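Polyketide synthase PksR (Bacillus subtilis, PDB 4U3V) takes part in making the antibiotic polyketide bacillaene, this piece being the double-hotdog enoyl-isomerase domain of a trans-acyltransferase synthase. Local coordinates at residues Thr175-Tyr178 / Ser183-Ala186; Ala214-Leu219 / Gly226-Phe231. All blocks are in the same frame, centred on the assembly; numbering follows the deposited sequence.

Interaction 1: Thr175-Tyr178 / Ser183-Ala186; sequences THLY and SILA
Y178 and L185 face each other as a hydrogen-bonded pair in the antiparallel β-hairpin formed by strands 174-180 and 183-190 of the C-terminal hotdog fold. Two backbone bonds join them: Y178 N gives its hydrogen to L185 O at 2.9 Å, in the plane of that carbonyl, and L185 N reaches Y178 O at 2.7 Å. The same two carbonyls also receive CA-H...O contacts, L185 O from L177 CA and Y178 O from I184 CA, so each oxygen is approached by an N-H and a C-H. On the face of Y178 and L185 the two side chains run at a slant to one another, and CD2 of the Y178 ring lies 4.1 Å from CD2 of L185; L185 O sits at the ring edge, near its plane.

The other face carries the non-hydrogen-bonded pair L177 and A186. With its CG anti to the carbonyl carbon (chi1 -68°), L177 extends CD2 to within 3.6 Å of A186 CB, and the same methyl meets I184 CD1 at 3.9 Å. I184 directs CG1 anti to its backbone N (chi1 -167°), which brings that branch close to Y178 O while its terminal methyl goes on to L177.

Further out, helix 205-219 packs on the L177, I184 and A186 face, and W248 of strand 247-257 touches both Y178 and L185. Before the paired residues, T175 and H176 both lie opposite K187 in a classic β bulge, where T175 OG1 and H176 ND1 share a hydrogen bond of 2.8 Å.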
ATOM      1  N   THR A 175     -14.419   3.370  -6.551  1.00 33.08           N
ATOM      2  CA  THR A 175     -15.728   3.612  -7.203  1.00 34.40           C
ATOM      3  C   THR A 175     -16.929   3.513  -6.273  1.00 37.89           C
ATOM      4  O   THR A 175     -17.972   4.137  -6.532  1.00 36.12           O
ATOM      5  CB  THR A 175     -15.945   2.668  -8.403  1.00 34.95           C
ATOM      6  OG1 THR A 175     -15.970   1.300  -7.947  1.00 38.47           O
ATOM      7  CG2 THR A 175     -14.801   2.835  -9.394  1.00 45.30           C
ATOM      8  N   HIS A 176     -16.829   2.679  -5.243  1.00 32.44           N
ATOM      9  CA  HIS A 176     -17.930   2.553  -4.277  1.00 33.06           C
ATOM     10  C   HIS A 176     -17.379   2.381  -2.884  1.00 28.79           C
ATOM     11  O   HIS A 176     -16.360   1.723  -2.713  1.00 33.65           O
ATOM     12  CB  HIS A 176     -18.777   1.330  -4.602  1.00 32.07           C
ATOM     13  CG  HIS A 176     -19.331   1.319  -6.008  1.00 42.89           C
ATOM     14  ND1 HIS A 176     -18.581   0.990  -7.078  1.00 48.31           N
ATOM     15  CD2 HIS A 176     -20.625   1.540  -6.485  1.00 56.08           C
ATOM     16  CE1 HIS A 176     -19.344   1.027  -8.190  1.00 57.53           C
ATOM     17  NE2 HIS A 176     -20.597   1.358  -7.826  1.00 53.63           N
ATOM     18  N   LEU A 177     -18.100   2.902  -1.891  1.00 31.44           N
ATOM     19  CA  LEU A 177     -17.766   2.697  -0.461  1.00 26.70           C
ATOM     20  C   LEU A 177     -19.023   2.339   0.329  1.00 29.37           C
ATOM     21  O   LEU A 177     -20.038   3.017   0.209  1.00 33.08           O
ATOM     22  CB  LEU A 177     -17.233   3.993   0.118  1.00 30.06           C
ATOM     23  CG  LEU A 177     -15.870   4.396  -0.465  1.00 32.19           C
ATOM     24  CD1 LEU A 177     -15.544   5.785   0.022  1.00 29.96           C
ATOM     25  CD2 LEU A 177     -14.825   3.413   0.042  1.00 34.36           C
ATOM     26  N   TYR A 178     -18.892   1.392   1.241  1.00 28.71           N
ATOM     27  CA  TYR A 178     -19.946   1.084   2.210  1.00 29.04           C
ATOM     28  C   TYR A 178     -19.289   0.968   3.582  1.00 27.63           C
ATOM     29  O   TYR A 178     -18.326   0.230   3.731  1.00 28.05           O
ATOM     30  CB  TYR A 178     -20.574  -0.253   1.863  1.00 30.13           C
ATOM     31  CG  TYR A 178     -21.029  -0.338   0.422  1.00 30.99           C
ATOM     32  CD1 TYR A 178     -22.377  -0.168   0.085  1.00 36.42           C
ATOM     33  CD2 TYR A 178     -20.123  -0.662  -0.585  1.00 32.76           C
ATOM     34  CE1 TYR A 178     -22.789  -0.273  -1.236  1.00 42.57           C
ATOM     35  CE2 TYR A 178     -20.533  -0.815  -1.901  1.00 39.43           C
ATOM     36  CZ  TYR A 178     -21.860  -0.597  -2.227  1.00 49.32           C
ATOM     37  OH  TYR A 178     -22.257  -0.718  -3.556  1.00 44.71           O
ATOM     38  N   SER A 183     -15.723  -0.848  10.156  1.00 27.05           N
ATOM     39  CA  SER A 183     -15.192  -1.342   8.882  1.00 27.39           C
ATOM     40  C   SER A 183     -15.578  -0.485   7.696  1.00 24.45           C
ATOM     41  O   SER A 183     -16.531   0.315   7.742  1.00 27.05           O
ATOM     42  CB  SER A 183     -15.636  -2.792   8.616  1.00 31.03           C
ATOM     43  OG  SER A 183     -17.032  -2.844   8.558  1.00 31.99           O
ATOM     44  N   ILE A 184     -14.916  -0.738   6.576  1.00 24.46           N
ATOM     45  CA  ILE A 184     -15.357  -0.121   5.320  1.00 24.01           C
ATOM     46  C   ILE A 184     -15.110  -1.105   4.208  1.00 26.96           C
ATOM     47  O   ILE A 184     -14.147  -1.854   4.255  1.00 24.91           O
ATOM     48  CB  ILE A 184     -14.693   1.263   5.071  1.00 23.72           C
ATOM     49  CG1 ILE A 184     -15.415   2.027   3.926  1.00 26.92           C
ATOM     50  CG2 ILE A 184     -13.163   1.131   4.902  1.00 24.06           C
ATOM     51  CD1 ILE A 184     -15.102   3.511   3.905  1.00 29.94           C
ATOM     52  N   LEU A 185     -16.001  -1.115   3.207  1.00 26.06           N
ATOM     53  CA  LEU A 185     -15.870  -2.022   2.063  1.00 28.04           C
ATOM     54  C   LEU A 185     -15.810  -1.139   0.822  1.00 24.05           C
ATOM     55  O   LEU A 185     -16.621  -0.238   0.649  1.00 27.98           O
ATOM     56  CB  LEU A 185     -17.068  -3.003   1.987  1.00 28.59           C
ATOM     57  CG  LEU A 185     -17.196  -3.787   0.676  1.00 27.65           C
ATOM     58  CD1 LEU A 185     -16.229  -4.938   0.722  1.00 31.32           C
ATOM     59  CD2 LEU A 185     -18.653  -4.273   0.531  1.00 33.06           C
ATOM     60  N   ALA A 186     -14.718  -1.247   0.071  1.00 26.25           N
ATOM     61  CA  ALA A 186     -14.481  -0.361  -1.064  1.00 24.95           C
ATOM     62  C   ALA A 186     -14.435  -1.212  -2.335  1.00 25.60           C
ATOM     63  O   ALA A 186     -13.807  -2.283  -2.353  1.00 27.42           O
ATOM     64  CB  ALA A 186     -13.149   0.381  -0.898  1.00 29.21           C
TER

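Interaction 2: Ala214-Leu219 / Gly226-Phe231; sequences AILSFL and GGFLPF
At the C-terminal end of helix 205-219, L216 and L219 pack against F228, which lies in the loop leading into strand 230-239. L219 supplies a CH-π contact: its CD1 methyl stands over the centre of the F228 ring, 3.8 Å from the centroid and only 9° off the ring normal. Such a position makes the methyl nearly equidistant from the ring carbons, and L219 CB adds a second touch near CZ and CE2. L216 approaches differently. Its CD2 methyl comes obliquely to the ring, 3.9 Å from F228 CD2, and the leucine and the phenylalanine lie alongside each other, running opposite ways.

In the hotdog fold a central helix is wrapped by an antiparallel sheet, and this contact lies where the chain leaves that helix to rejoin the strands. The two leucines stand three residues apart, close to one helical turn, so both can reach the same ring. With its ring swung beside the backbone N and opposite the carbonyl carbon (chi1 -55°), F228 has its CB directed at the helix, which carries the ring to the leucines. The F228 side chain also touches L261 of strand 260-268 and L283 of strand 274-283, and L219 rests on L261 as well, so helix, loop and sheet meet in one apolar cluster. Beyond F228 the backbone of L229 pairs with K284, and that of F231 with Y83 and S282.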
ATOM      1  N   ALA A 214      -9.273   4.308   1.353  1.00 24.86           N
ATOM      2  CA  ALA A 214     -10.503   3.727   1.958  1.00 24.61           C
ATOM      3  C   ALA A 214     -10.458   3.919   3.463  1.00 27.31           C
ATOM      4  O   ALA A 214     -11.476   4.216   4.090  1.00 25.25           O
ATOM      5  CB  ALA A 214     -10.643   2.245   1.613  1.00 25.39           C
ATOM      6  N   ILE A 215      -9.293   3.724   4.060  1.00 24.28           N
ATOM      7  CA  ILE A 215      -9.140   3.985   5.496  1.00 22.26           C
ATOM      8  C   ILE A 215      -9.456   5.447   5.866  1.00 22.25           C
ATOM      9  O   ILE A 215     -10.146   5.725   6.830  1.00 23.03           O
ATOM     10  CB  ILE A 215      -7.747   3.532   5.991  1.00 24.17           C
ATOM     11  CG1 ILE A 215      -7.674   1.998   6.006  1.00 23.65           C
ATOM     12  CG2 ILE A 215      -7.478   4.105   7.389  1.00 22.51           C
ATOM     13  CD1 ILE A 215      -6.297   1.411   6.031  1.00 22.90           C
ATOM     14  N   LEU A 216      -8.956   6.402   5.096  1.00 22.45           N
ATOM     15  CA  LEU A 216      -9.300   7.790   5.353  1.00 27.19           C
ATOM     16  C   LEU A 216     -10.794   8.044   5.272  1.00 25.27           C
ATOM     17  O   LEU A 216     -11.334   8.815   6.078  1.00 28.07           O
ATOM     18  CB  LEU A 216      -8.568   8.748   4.403  1.00 28.99           C
ATOM     19  CG  LEU A 216      -7.044   8.723   4.508  1.00 28.68           C
ATOM     20  CD1 LEU A 216      -6.424   9.583   3.415  1.00 31.49           C
ATOM     21  CD2 LEU A 216      -6.618   9.202   5.883  1.00 32.19           C
ATOM     22  N   SER A 217     -11.460   7.395   4.313  1.00 30.16           N
ATOM     23  CA  SER A 217     -12.914   7.481   4.191  1.00 27.57           C
ATOM     24  C   SER A 217     -13.648   6.887   5.402  1.00 25.15           C
ATOM     25  O   SER A 217     -14.611   7.459   5.907  1.00 28.95           O
ATOM     26  CB  SER A 217     -13.378   6.741   2.910  1.00 30.25           C
ATOM     27  OG  SER A 217     -12.803   7.329   1.742  1.00 39.35           O
ATOM     28  N   PHE A 218     -13.107   5.796   5.921  1.00 25.89           N
ATOM     29  CA  PHE A 218     -13.611   5.216   7.179  1.00 26.11           C
ATOM     30  C   PHE A 218     -13.498   6.235   8.314  1.00 25.10           C
ATOM     31  O   PHE A 218     -14.447   6.440   9.073  1.00 25.90           O
ATOM     32  CB  PHE A 218     -12.834   3.934   7.521  1.00 25.45           C
ATOM     33  CG  PHE A 218     -13.082   3.419   8.927  1.00 25.60           C
ATOM     34  CD1 PHE A 218     -14.284   2.794   9.248  1.00 26.76           C
ATOM     35  CD2 PHE A 218     -12.142   3.576   9.931  1.00 25.43           C
ATOM     36  CE1 PHE A 218     -14.561   2.389  10.548  1.00 24.59           C
ATOM     37  CE2 PHE A 218     -12.405   3.174  11.239  1.00 23.27           C
ATOM     38  CZ  PHE A 218     -13.619   2.588  11.562  1.00 24.67           C
ATOM     39  N   LEU A 219     -12.319   6.850   8.447  1.00 24.27           N
ATOM     40  CA  LEU A 219     -12.038   7.726   9.603  1.00 24.66           C
ATOM     41  C   LEU A 219     -12.826   9.038   9.529  1.00 28.94           C
ATOM     42  O   LEU A 219     -12.956   9.727  10.517  1.00 29.76           O
ATOM     43  CB  LEU A 219     -10.528   8.028   9.685  1.00 23.23           C
ATOM     44  CG  LEU A 219      -9.747   6.752  10.079  1.00 21.83           C
ATOM     45  CD1 LEU A 219      -8.264   6.869   9.823  1.00 28.18           C
ATOM     46  CD2 LEU A 219     -10.006   6.308  11.518  1.00 24.55           C
ATOM     47  N   GLY A 226      -7.352  16.923  12.184  1.00 72.11           N
ATOM     48  CA  GLY A 226      -5.938  16.582  12.061  1.00 74.02           C
ATOM     49  C   GLY A 226      -5.726  15.243  11.384  1.00 58.61           C
ATOM     50  O   GLY A 226      -6.514  14.315  11.556  1.00 77.42           O
ATOM     51  N   GLY A 227      -4.619  15.125  10.665  1.00 60.54           N
ATOM     52  CA  GLY A 227      -4.497  14.109   9.638  1.00 45.74           C
ATOM     53  C   GLY A 227      -3.995  12.804  10.205  1.00 42.89           C
ATOM     54  O   GLY A 227      -4.025  12.565  11.411  1.00 40.97           O
ATOM     55  N   PHE A 228      -3.568  11.938   9.302  1.00 41.19           N
ATOM     56  CA  PHE A 228      -2.961  10.683   9.673  1.00 39.70           C
ATOM     57  C   PHE A 228      -1.756  10.542   8.756  1.00 52.51           C
ATOM     58  O   PHE A 228      -1.522  11.436   7.931  1.00 44.24           O
ATOM     59  CB  PHE A 228      -3.976   9.580   9.419  1.00 35.45           C
ATOM     60  CG  PHE A 228      -5.287   9.807  10.126  1.00 37.01           C
ATOM     61  CD1 PHE A 228      -5.492   9.304  11.404  1.00 31.95           C
ATOM     62  CD2 PHE A 228      -6.286  10.580   9.538  1.00 46.83           C
ATOM     63  CE1 PHE A 228      -6.666   9.581  12.087  1.00 38.47           C
ATOM     64  CE2 PHE A 228      -7.490  10.791  10.186  1.00 42.84           C
ATOM     65  CZ  PHE A 228      -7.675  10.299  11.469  1.00 39.52           C
ATOM     66  N   LEU A 229      -0.950   9.494   8.955  1.00 41.73           N
ATOM     67  CA  LEU A 229       0.101   9.136   7.997  1.00 42.37           C
ATOM     68  C   LEU A 229       0.460   7.661   8.119  1.00 35.44           C
ATOM     69  O   LEU A 229       0.518   7.148   9.234  1.00 37.48           O
ATOM     70  CB  LEU A 229       1.334  10.007   8.245  1.00 51.54           C
ATOM     71  CG  LEU A 229       1.373  11.274   7.382  1.00 62.64           C
ATOM     72  CD1 LEU A 229       2.065  12.429   8.092  1.00 52.03           C
ATOM     73  CD2 LEU A 229       2.016  10.986   6.030  1.00 68.07           C
ATOM     74  N   PRO A 230       0.539   6.942   6.987  1.00 38.42           N
ATOM     75  CA  PRO A 230       0.869   5.516   7.029  1.00 32.34           C
ATOM     76  C   PRO A 230       2.264   5.334   7.642  1.00 39.38           C
ATOM     77  O   PRO A 230       3.173   6.146   7.411  1.00 35.90           O
ATOM     78  CB  PRO A 230       0.899   5.109   5.553  1.00 36.40           C
ATOM     79  CG  PRO A 230       0.023   6.110   4.884  1.00 45.09           C
ATOM     80  CD  PRO A 230       0.313   7.396   5.604  1.00 42.54           C
ATOM     81  N   PHE A 231       2.372   4.332   8.497  1.00 29.31           N
ATOM     82  CA  PHE A 231       3.543   4.098   9.351  1.00 30.34           C
ATOM     83  C   PHE A 231       4.201   2.755   8.949  1.00 33.70           C
ATOM     84  O   PHE A 231       5.412   2.559   9.063  1.00 32.14           O
ATOM     85  CB  PHE A 231       3.016   4.023  10.793  1.00 35.35           C
ATOM     86  CG  PHE A 231       4.075   3.797  11.834  1.00 48.76           C
ATOM     87  CD1 PHE A 231       4.710   4.879  12.446  1.00 52.91           C
ATOM     88  CD2 PHE A 231       4.348   2.513  12.294  1.00 51.19           C
ATOM     89  CE1 PHE A 231       5.646   4.678  13.452  1.00 52.47           C
ATOM     90  CE2 PHE A 231       5.300   2.304  13.287  1.00 69.26           C
ATOM     91  CZ  PHE A 231       5.951   3.389  13.863  1.00 64.53           C
TER

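Following the chain from the N terminus, interaction 1 comes first, closing the short turn between strands 174-180 and 183-190. The chain then passes into helix 205-219, and interaction 2 closes the loop between the end of that helix and the start of strand 230-239. The two closures run in series, neither nested nor crossed, with centres about 14 Å apart. They meet through the helix: S217 OG packs on L177 CD1, F218 CE1 lies against the backbone N of S183, and the backbone N of F218 against I184 CD1. Thus the helix meets the hairpin through A214, S217 and F218, and the segment entering strand 230-239 on another side, all within the C-terminal hotdog.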